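Local coordinates for glycoside hydrolase family protein (Novosphingobium sp. PP1Y, PDB 6Q2F) that probably removes terminal alpha-L-rhamnose by hydrolysing its glycosidic bond in rhamnosylated compounds, as an alpha-L-rhamnosidase of the glycoside hydrolases, at residues 61-66 with 100-105; 652-657 with 1097-1102; 712-717 with 1069-1074. All coordinates share one frame; numbering follows the deposited sequence.

How the interactions relate
All three contacts lie well away from the centre of the chain. Interaction 1 is local and partly buried: it ties the end of the first strand of the (beta/alpha)8 barrel to the loop before helix 108-124, largely through polar bonds. Interactions 2 and 3 are buried and long-range. Both join the rhamnosidase family region to the galactose-binding-like beta-sandwich near the C-terminus, and both rest mainly on aromatic and apolar packing. Their centres are about 17 Å apart, and they touch where Pro657 CB meets Trp1071 CE3 at 3.6 Å. Interaction 1 stands apart, with its nearest atoms about 10 Å from interaction 2 and about 19 Å from interaction 3.

Interaction 1: residues 61-66 with 100-105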
# COMPACT_ATOMS: atom_id res chain seq x y z
N TRP A 61 19.85 1.32 8.72
CA TRP A 61 21.00 0.99 9.54
C TRP A 61 20.80 -0.43 10.06
O TRP A 61 19.92 -0.68 10.89
CB TRP A 61 21.13 1.98 10.70
CG TRP A 61 21.63 3.33 10.31
CD1 TRP A 61 21.86 3.80 9.06
CD2 TRP A 61 21.95 4.41 11.21
NE1 TRP A 61 22.31 5.10 9.11
CE2 TRP A 61 22.37 5.49 10.43
CE3 TRP A 61 21.89 4.56 12.61
CZ2 TRP A 61 22.78 6.70 10.99
CZ3 TRP A 61 22.30 5.74 13.15
CH2 TRP A 61 22.73 6.81 12.34
N MSE A 62 21.61 -1.37 9.57
CA MSE A 62 21.36 -2.79 9.82
C MSE A 62 21.98 -3.28 11.14
O MSE A 62 23.18 -3.54 11.20
CB MSE A 62 21.91 -3.63 8.65
CG MSE A 62 21.24 -3.43 7.29
SE MSE A 62 19.30 -3.39 7.38
CE MSE A 62 19.13 -5.19 8.12
N ASN A 63 21.16 -3.39 12.19
CA ASN A 63 21.55 -4.10 13.42
C ASN A 63 22.83 -3.51 14.03
O ASN A 63 23.75 -4.23 14.40
CB ASN A 63 21.72 -5.60 13.12
CG ASN A 63 21.76 -6.46 14.37
OD1 ASN A 63 22.07 -7.65 14.28
ND2 ASN A 63 21.42 -5.89 15.53
N GLY A 64 22.88 -2.19 14.14
CA GLY A 64 24.03 -1.56 14.76
C GLY A 64 25.27 -1.46 13.87
O GLY A 64 26.29 -0.91 14.33
N ASN A 65 25.24 -1.97 12.64
CA ASN A 65 26.38 -1.86 11.72
C ASN A 65 26.44 -0.45 11.16
O ASN A 65 25.94 -0.15 10.07
CB ASN A 65 26.25 -2.90 10.61
CG ASN A 65 26.65 -4.29 11.07
OD1 ASN A 65 27.79 -4.51 11.45
ND2 ASN A 65 25.71 -5.23 11.03
N ILE A 66 27.09 0.45 11.91
CA ILE A 66 27.02 1.89 11.67
C ILE A 66 28.37 2.51 11.99
O ILE A 66 28.93 2.25 13.05
CB ILE A 66 25.96 2.56 12.56
CG1 ILE A 66 24.59 1.89 12.44
CG2 ILE A 66 25.88 4.05 12.28
CD1 ILE A 66 23.77 1.97 13.75
N ASP A 100 33.65 -2.97 13.98
CA ASP A 100 34.38 -3.26 15.21
C ASP A 100 33.45 -3.36 16.42
O ASP A 100 33.64 -4.23 17.28
CB ASP A 100 35.43 -2.17 15.39
CG ASP A 100 36.27 -2.39 16.60
OD1 ASP A 100 35.85 -1.94 17.68
OD2 ASP A 100 37.35 -3.01 16.47
N HIS A 101 32.43 -2.51 16.49
CA HIS A 101 31.45 -2.59 17.56
C HIS A 101 30.11 -2.04 17.11
O HIS A 101 30.03 -0.94 16.54
CB HIS A 101 31.93 -1.85 18.81
CG HIS A 101 32.33 -0.43 18.55
ND1 HIS A 101 33.56 -0.09 18.02
CD2 HIS A 101 31.67 0.73 18.75
CE1 HIS A 101 33.63 1.22 17.90
NE2 HIS A 101 32.50 1.75 18.34
N ARG A 102 29.04 -2.79 17.40
CA ARG A 102 27.71 -2.36 17.03
C ARG A 102 27.31 -1.12 17.80
O ARG A 102 27.62 -0.97 18.99
CB ARG A 102 26.70 -3.49 17.29
CG ARG A 102 26.91 -4.76 16.46
CD ARG A 102 25.72 -5.70 16.66
NE ARG A 102 25.97 -7.10 16.29
CZ ARG A 102 25.65 -7.64 15.12
NH1 ARG A 102 25.07 -6.92 14.16
NH2 ARG A 102 25.90 -8.92 14.92
N LEU A 103 26.62 -0.20 17.11
CA LEU A 103 26.09 0.99 17.74
C LEU A 103 24.65 0.70 18.15
O LEU A 103 23.81 0.41 17.30
CB LEU A 103 26.17 2.18 16.78
CG LEU A 103 27.58 2.64 16.40
CD1 LEU A 103 27.57 3.72 15.34
CD2 LEU A 103 28.39 3.06 17.60
N VAL A 104 24.37 0.77 19.45
CA VAL A 104 23.05 0.42 19.98
C VAL A 104 22.16 1.66 19.98
O VAL A 104 22.54 2.72 20.48
CB VAL A 104 23.18 -0.18 21.39
CG1 VAL A 104 21.79 -0.44 21.99
CG2 VAL A 104 23.97 -1.49 21.29
N TYR A 105 20.95 1.50 19.44
CA TYR A 105 19.97 2.57 19.29
C TYR A 105 19.87 3.46 20.52
O TYR A 105 19.61 2.98 21.62
CB TYR A 105 18.62 1.93 18.98
CG TYR A 105 17.50 2.93 18.77
CD1 TYR A 105 17.39 3.62 17.58
CD2 TYR A 105 16.53 3.14 19.74
CE1 TYR A 105 16.35 4.53 17.36
CE2 TYR A 105 15.46 4.03 19.51
CZ TYR A 105 15.41 4.72 18.33
OH TYR A 105 14.40 5.61 18.12
O HOH W 1 30.48 1.38 14.87
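Arg102 and Leu103 grip the type I' beta turn from Met62 to Asn65, at the C-terminal end of strand 56-62, the first strand of the parallel (beta/alpha)8 barrel. They belong to the beta-to-alpha loop before helix 108-124. Leu103 N donates to Gly64 O at 2.9 Å, on a carbonyl lone pair and nearly straight (170°). Arg102 NH1 gives a second bond to Asn63 O at 3.0 Å, in both the carbonyl and the guanidinium planes. The extended Arg102 chain carries the guanidinium past the turn, and Asn63 OD1 lies over one of its faces. That oxygen is held by Thr95 N, while Arg102 NH1 also reaches Thr95 O. Without the guanidinium, as with an alanine here, Asn63 O and Thr95 O would probably both lose a donor, and the turn would be less firmly tied to the loop. Gly64 has positive phi, and a CB there would clash with Arg102 CB. Beyond the turn, Leu103 CD1 packs tightly on Ile66 CB at 3.4 Å, and both side chains touch helix 108-124. Within the turn, Asn65 N and Asn65 ND2 both donate to Met62 O, each at 3.0 Å, and arrive from opposite faces of its carbonyl plane.

Interaction 2: residues 652-657 with 1097-1102; sequences PWAFAP and TWVNRL
Trp653 and Trp1098 bring their backbones closest, with CA atoms 5.9 Å apart, where the loop 652-657 runs past the start of helix 1099-1105. The two side chains lie side by side and point the same way. Their rings form an offset edge-to-face pair: the edge of Trp1098 is turned to the face of Trp653, with the planes at 82°. The nearest ring atoms are Trp653 CD1 and Trp1098 CD1, 3.9 Å apart. Leu1102 crosses Trp653 at about a right angle and sets CD1 4.1 Å from Trp653 CE3. Tyr700 stacks on Trp653 as well.

With CG1 of Val1099 anti to N (chi1 169°), CG2 lies beside the backbone N and meets Trp653 O at 3.4 Å and Ala654 CA at 3.7 Å. Thr1097 CG2 packs on Ala656 CB at 4.0 Å, and its OG1 accepts a weak capping bond from Val1099 N. The contact joins the barrel loop after strand 642-649 to the galactose-binding-like beta-sandwich. Between the two segments, rings and methyls pack on each other and on backbone carbonyl oxygens, so shape decides the fit. Polar bonds joining the regions lie beside it: Pro652 O to Tyr1121 OH, and Trp1098 NE1 to Gln704 O.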
# COMPACT_ATOMS: atom_id res chain seq x y z
N PRO A 652 19.15 -11.46 -5.29
CA PRO A 652 20.35 -10.76 -4.79
C PRO A 652 21.11 -10.03 -5.89
O PRO A 652 21.63 -10.63 -6.82
CB PRO A 652 21.20 -11.90 -4.20
CG PRO A 652 20.28 -13.06 -4.09
CD PRO A 652 19.25 -12.92 -5.15
N TRP A 653 21.20 -8.70 -5.74
CA TRP A 653 21.97 -7.84 -6.63
C TRP A 653 21.67 -8.11 -8.11
O TRP A 653 22.50 -7.86 -8.99
CB TRP A 653 23.47 -7.95 -6.34
CG TRP A 653 23.82 -7.27 -5.03
CD1 TRP A 653 24.14 -5.96 -4.85
CD2 TRP A 653 23.83 -7.87 -3.72
NE1 TRP A 653 24.36 -5.71 -3.52
CE2 TRP A 653 24.17 -6.86 -2.81
CE3 TRP A 653 23.59 -9.17 -3.24
CZ2 TRP A 653 24.28 -7.10 -1.43
CZ3 TRP A 653 23.69 -9.40 -1.87
CH2 TRP A 653 24.02 -8.37 -0.98
N ALA A 654 20.45 -8.56 -8.40
CA ALA A 654 20.09 -8.96 -9.76
C ALA A 654 19.41 -7.83 -10.55
O ALA A 654 18.51 -8.10 -11.36
CB ALA A 654 19.22 -10.21 -9.71
N PHE A 655 19.83 -6.59 -10.37
CA PHE A 655 19.18 -5.49 -11.07
C PHE A 655 20.18 -4.44 -11.51
O PHE A 655 21.02 -3.99 -10.72
CB PHE A 655 18.10 -4.80 -10.18
CG PHE A 655 17.05 -5.72 -9.65
CD1 PHE A 655 17.25 -6.38 -8.44
CD2 PHE A 655 15.87 -5.92 -10.35
CE1 PHE A 655 16.26 -7.23 -7.92
CE2 PHE A 655 14.87 -6.77 -9.84
CZ PHE A 655 15.06 -7.42 -8.63
N ALA A 656 20.08 -4.07 -12.76
CA ALA A 656 20.69 -2.88 -13.32
C ALA A 656 19.54 -2.00 -13.80
O ALA A 656 18.40 -2.47 -13.87
CB ALA A 656 21.63 -3.23 -14.48
N PRO A 657 19.78 -0.72 -14.10
CA PRO A 657 18.66 0.15 -14.50
C PRO A 657 17.85 -0.41 -15.65
O PRO A 657 16.63 -0.19 -15.70
CB PRO A 657 19.37 1.46 -14.87
CG PRO A 657 20.61 1.45 -14.02
CD PRO A 657 21.06 0.02 -14.02
N THR A 1097 26.15 -6.12 -13.15
CA THR A 1097 25.73 -6.37 -11.78
C THR A 1097 26.76 -7.24 -11.05
O THR A 1097 27.69 -7.79 -11.64
CB THR A 1097 24.37 -7.08 -11.73
OG1 THR A 1097 24.50 -8.38 -12.32
CG2 THR A 1097 23.28 -6.27 -12.46
N TRP A 1098 26.56 -7.37 -9.73
CA TRP A 1098 27.40 -8.26 -8.92
C TRP A 1098 27.12 -9.73 -9.13
O TRP A 1098 27.83 -10.55 -8.54
CB TRP A 1098 27.19 -7.97 -7.43
CG TRP A 1098 28.03 -6.87 -6.91
CD1 TRP A 1098 27.61 -5.63 -6.49
CD2 TRP A 1098 29.45 -6.90 -6.75
NE1 TRP A 1098 28.70 -4.89 -6.07
CE2 TRP A 1098 29.84 -5.64 -6.21
CE3 TRP A 1098 30.44 -7.86 -6.98
CZ2 TRP A 1098 31.17 -5.33 -5.93
CZ3 TRP A 1098 31.77 -7.55 -6.69
CH2 TRP A 1098 32.12 -6.29 -6.17
N VAL A 1099 26.13 -10.08 -9.95
CA VAL A 1099 25.65 -11.47 -9.99
C VAL A 1099 26.78 -12.42 -10.36
O VAL A 1099 26.96 -13.48 -9.74
CB VAL A 1099 24.46 -11.58 -10.97
CG1 VAL A 1099 24.11 -13.04 -11.24
CG2 VAL A 1099 23.26 -10.84 -10.42
N ASN A 1100 27.55 -12.07 -11.39
CA ASN A 1100 28.50 -13.02 -11.96
C ASN A 1100 29.67 -13.25 -11.02
O ASN A 1100 30.13 -14.39 -10.87
CB ASN A 1100 28.99 -12.51 -13.33
CG ASN A 1100 27.93 -12.64 -14.43
OD1 ASN A 1100 26.83 -13.13 -14.19
ND2 ASN A 1100 28.28 -12.20 -15.64
N ARG A 1101 30.18 -12.20 -10.37
CA ARG A 1101 31.25 -12.37 -9.40
C ARG A 1101 30.77 -13.12 -8.16
O ARG A 1101 31.57 -13.78 -7.49
CB ARG A 1101 31.82 -11.01 -8.99
CG ARG A 1101 33.10 -11.10 -8.17
CD ARG A 1101 34.19 -11.84 -8.98
NE ARG A 1101 34.37 -13.22 -8.57
CZ ARG A 1101 35.33 -14.03 -9.01
NH1 ARG A 1101 36.21 -13.59 -9.90
NH2 ARG A 1101 35.42 -15.28 -8.57
N LEU A 1102 29.49 -12.99 -7.82
CA LEU A 1102 28.92 -13.78 -6.75
C LEU A 1102 28.89 -15.25 -7.14
O LEU A 1102 29.31 -16.12 -6.36
CB LEU A 1102 27.51 -13.29 -6.42
CG LEU A 1102 27.34 -11.96 -5.67
CD1 LEU A 1102 25.89 -11.51 -5.72
CD2 LEU A 1102 27.79 -12.13 -4.22

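Interaction 3: residues 712-717 with 1069-1074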
# COMPACT_ATOMS: atom_id res chain seq x y z
N ARG A 712 24.24 7.86 -11.88
CA ARG A 712 23.71 9.21 -12.04
C ARG A 712 22.76 9.35 -13.23
O ARG A 712 21.70 9.97 -13.05
CB ARG A 712 24.89 10.21 -12.15
CG ARG A 712 24.50 11.67 -12.44
CD ARG A 712 23.74 12.26 -11.29
NE ARG A 712 23.43 13.68 -11.46
CZ ARG A 712 23.90 14.65 -10.69
NH1 ARG A 712 24.71 14.37 -9.66
NH2 ARG A 712 23.54 15.91 -10.93
N PRO A 713 23.04 8.81 -14.43
CA PRO A 713 22.06 8.93 -15.52
C PRO A 713 20.73 8.28 -15.20
O PRO A 713 19.69 8.84 -15.55
CB PRO A 713 22.75 8.24 -16.71
CG PRO A 713 24.22 8.36 -16.40
CD PRO A 713 24.28 8.16 -14.89
N TRP A 714 20.74 7.14 -14.51
CA TRP A 714 19.50 6.50 -14.06
C TRP A 714 18.74 7.40 -13.10
O TRP A 714 17.54 7.63 -13.26
CB TRP A 714 19.84 5.14 -13.42
CG TRP A 714 18.77 4.43 -12.58
CD1 TRP A 714 18.90 4.03 -11.27
CD2 TRP A 714 17.45 4.02 -13.00
NE1 TRP A 714 17.75 3.40 -10.86
CE2 TRP A 714 16.85 3.37 -11.89
CE3 TRP A 714 16.72 4.12 -14.19
CZ2 TRP A 714 15.55 2.85 -11.94
CZ3 TRP A 714 15.42 3.60 -14.23
CH2 TRP A 714 14.86 2.98 -13.11
N VAL A 715 19.42 7.96 -12.10
CA VAL A 715 18.75 8.85 -11.16
C VAL A 715 18.26 10.11 -11.88
O VAL A 715 17.18 10.63 -11.58
CB VAL A 715 19.68 9.18 -9.97
CG1 VAL A 715 19.01 10.14 -8.99
CG2 VAL A 715 20.09 7.87 -9.25
N ASP A 716 19.04 10.60 -12.86
CA ASP A 716 18.60 11.76 -13.64
C ASP A 716 17.32 11.44 -14.41
O ASP A 716 16.45 12.30 -14.57
CB ASP A 716 19.69 12.18 -14.63
CG ASP A 716 20.79 13.01 -13.99
OD1 ASP A 716 20.57 13.63 -12.93
OD2 ASP A 716 21.87 13.08 -14.60
N TYR A 717 17.21 10.22 -14.92
CA TYR A 717 15.99 9.81 -15.60
C TYR A 717 14.80 9.87 -14.66
O TYR A 717 13.73 10.37 -15.04
CB TYR A 717 16.19 8.39 -16.15
CG TYR A 717 14.94 7.74 -16.68
CD1 TYR A 717 14.08 7.02 -15.83
CD2 TYR A 717 14.61 7.83 -18.02
CE1 TYR A 717 12.94 6.41 -16.33
CE2 TYR A 717 13.48 7.22 -18.52
CZ TYR A 717 12.66 6.52 -17.67
OH TYR A 717 11.56 5.92 -18.20
N THR A 1069 25.49 8.19 -21.19
CA THR A 1069 25.58 6.77 -20.90
C THR A 1069 24.27 6.09 -21.26
O THR A 1069 23.19 6.59 -20.94
CB THR A 1069 26.03 6.50 -19.45
OG1 THR A 1069 25.06 5.75 -18.72
CG2 THR A 1069 26.45 7.77 -18.76
N ALA A 1070 24.39 4.97 -21.97
CA ALA A 1070 23.26 4.20 -22.44
C ALA A 1070 23.02 3.07 -21.44
O ALA A 1070 23.92 2.26 -21.18
CB ALA A 1070 23.54 3.65 -23.84
N TRP A 1071 21.82 3.05 -20.84
CA TRP A 1071 21.53 2.06 -19.81
C TRP A 1071 20.30 1.21 -20.11
O TRP A 1071 19.92 0.40 -19.27
CB TRP A 1071 21.37 2.74 -18.44
CG TRP A 1071 20.42 3.92 -18.41
CD1 TRP A 1071 20.73 5.23 -18.62
CD2 TRP A 1071 19.01 3.88 -18.16
NE1 TRP A 1071 19.61 6.01 -18.53
CE2 TRP A 1071 18.54 5.21 -18.23
CE3 TRP A 1071 18.10 2.86 -17.88
CZ2 TRP A 1071 17.19 5.54 -18.03
CZ3 TRP A 1071 16.76 3.20 -17.68
CH2 TRP A 1071 16.32 4.53 -17.76
N HIS A 1072 19.69 1.35 -21.29
CA HIS A 1072 18.61 0.46 -21.69
C HIS A 1072 18.54 0.45 -23.21
O HIS A 1072 19.07 1.35 -23.87
CB HIS A 1072 17.27 0.86 -21.05
CG HIS A 1072 16.67 2.11 -21.61
ND1 HIS A 1072 16.09 2.17 -22.86
CD2 HIS A 1072 16.57 3.36 -21.09
CE1 HIS A 1072 15.65 3.40 -23.09
NE2 HIS A 1072 15.93 4.14 -22.03
N ALA A 1073 17.87 -0.55 -23.76
CA ALA A 1073 17.82 -0.72 -25.20
C ALA A 1073 16.75 0.19 -25.80
O ALA A 1073 15.70 0.37 -25.19
CB ALA A 1073 17.56 -2.19 -25.56
N PRO A 1074 17.02 0.78 -26.98
CA PRO A 1074 18.29 0.63 -27.70
C PRO A 1074 19.42 1.48 -27.13
O PRO A 1074 19.25 2.67 -26.85
CB PRO A 1074 17.95 1.05 -29.14
CG PRO A 1074 16.76 1.94 -29.01
CD PRO A 1074 16.04 1.59 -27.72
O HOH W 2 19.53 9.01 -18.34
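An aromatic cluster of Trp714, Tyr717 and Trp1071 forms this buried contact between helix 712-726 and the end of strand 1065-1070 with the loop after it. Trp1071 is the shared member. It directs its six-membered ring at the helix and meets the two helix rings in different ways. Toward Tyr717 it presents an edge: Trp1071 CH2 sits over the centre of the tyrosine ring, and the planes are at 80°. Trp1071 CZ2 comes within 3.4 Å of Tyr717 CG. Toward Trp714 the roles are reversed. The edge of Trp714 faces Trp1071 in an offset edge-to-face pair with the planes at 70°, and Trp714 CE3 stands 3.6 Å from Trp1071 CZ3. Tyr717 and Trp714 are one helical turn apart in sequence, and each holds CG anti to its backbone N, which turns both rings to the indole.

The strand is an edge strand of a six-stranded antiparallel sheet in the galactose-binding-like beta-sandwich, which here packs against the barrel region. On the face away from Trp714, His1072 CD2 lies over the rim of the Trp1071 indole. Trp1071 NE1 is satisfied by a water at 3.0 Å, and the same water donates to Pro713 O at 2.8 Å. Tyr717 OH is hydrogen-bonded to Asp665 OD1 and Lys661 NZ. Beside the cluster, Pro713 CB lies 4.1 Å from Trp1071 CD1. The proline ring also presses on Thr1069, with Pro713 CG only 3.3 Å from Thr1069 CG2, a tight approach. Thr1069 OG1 is buried here with no polar partner in the model.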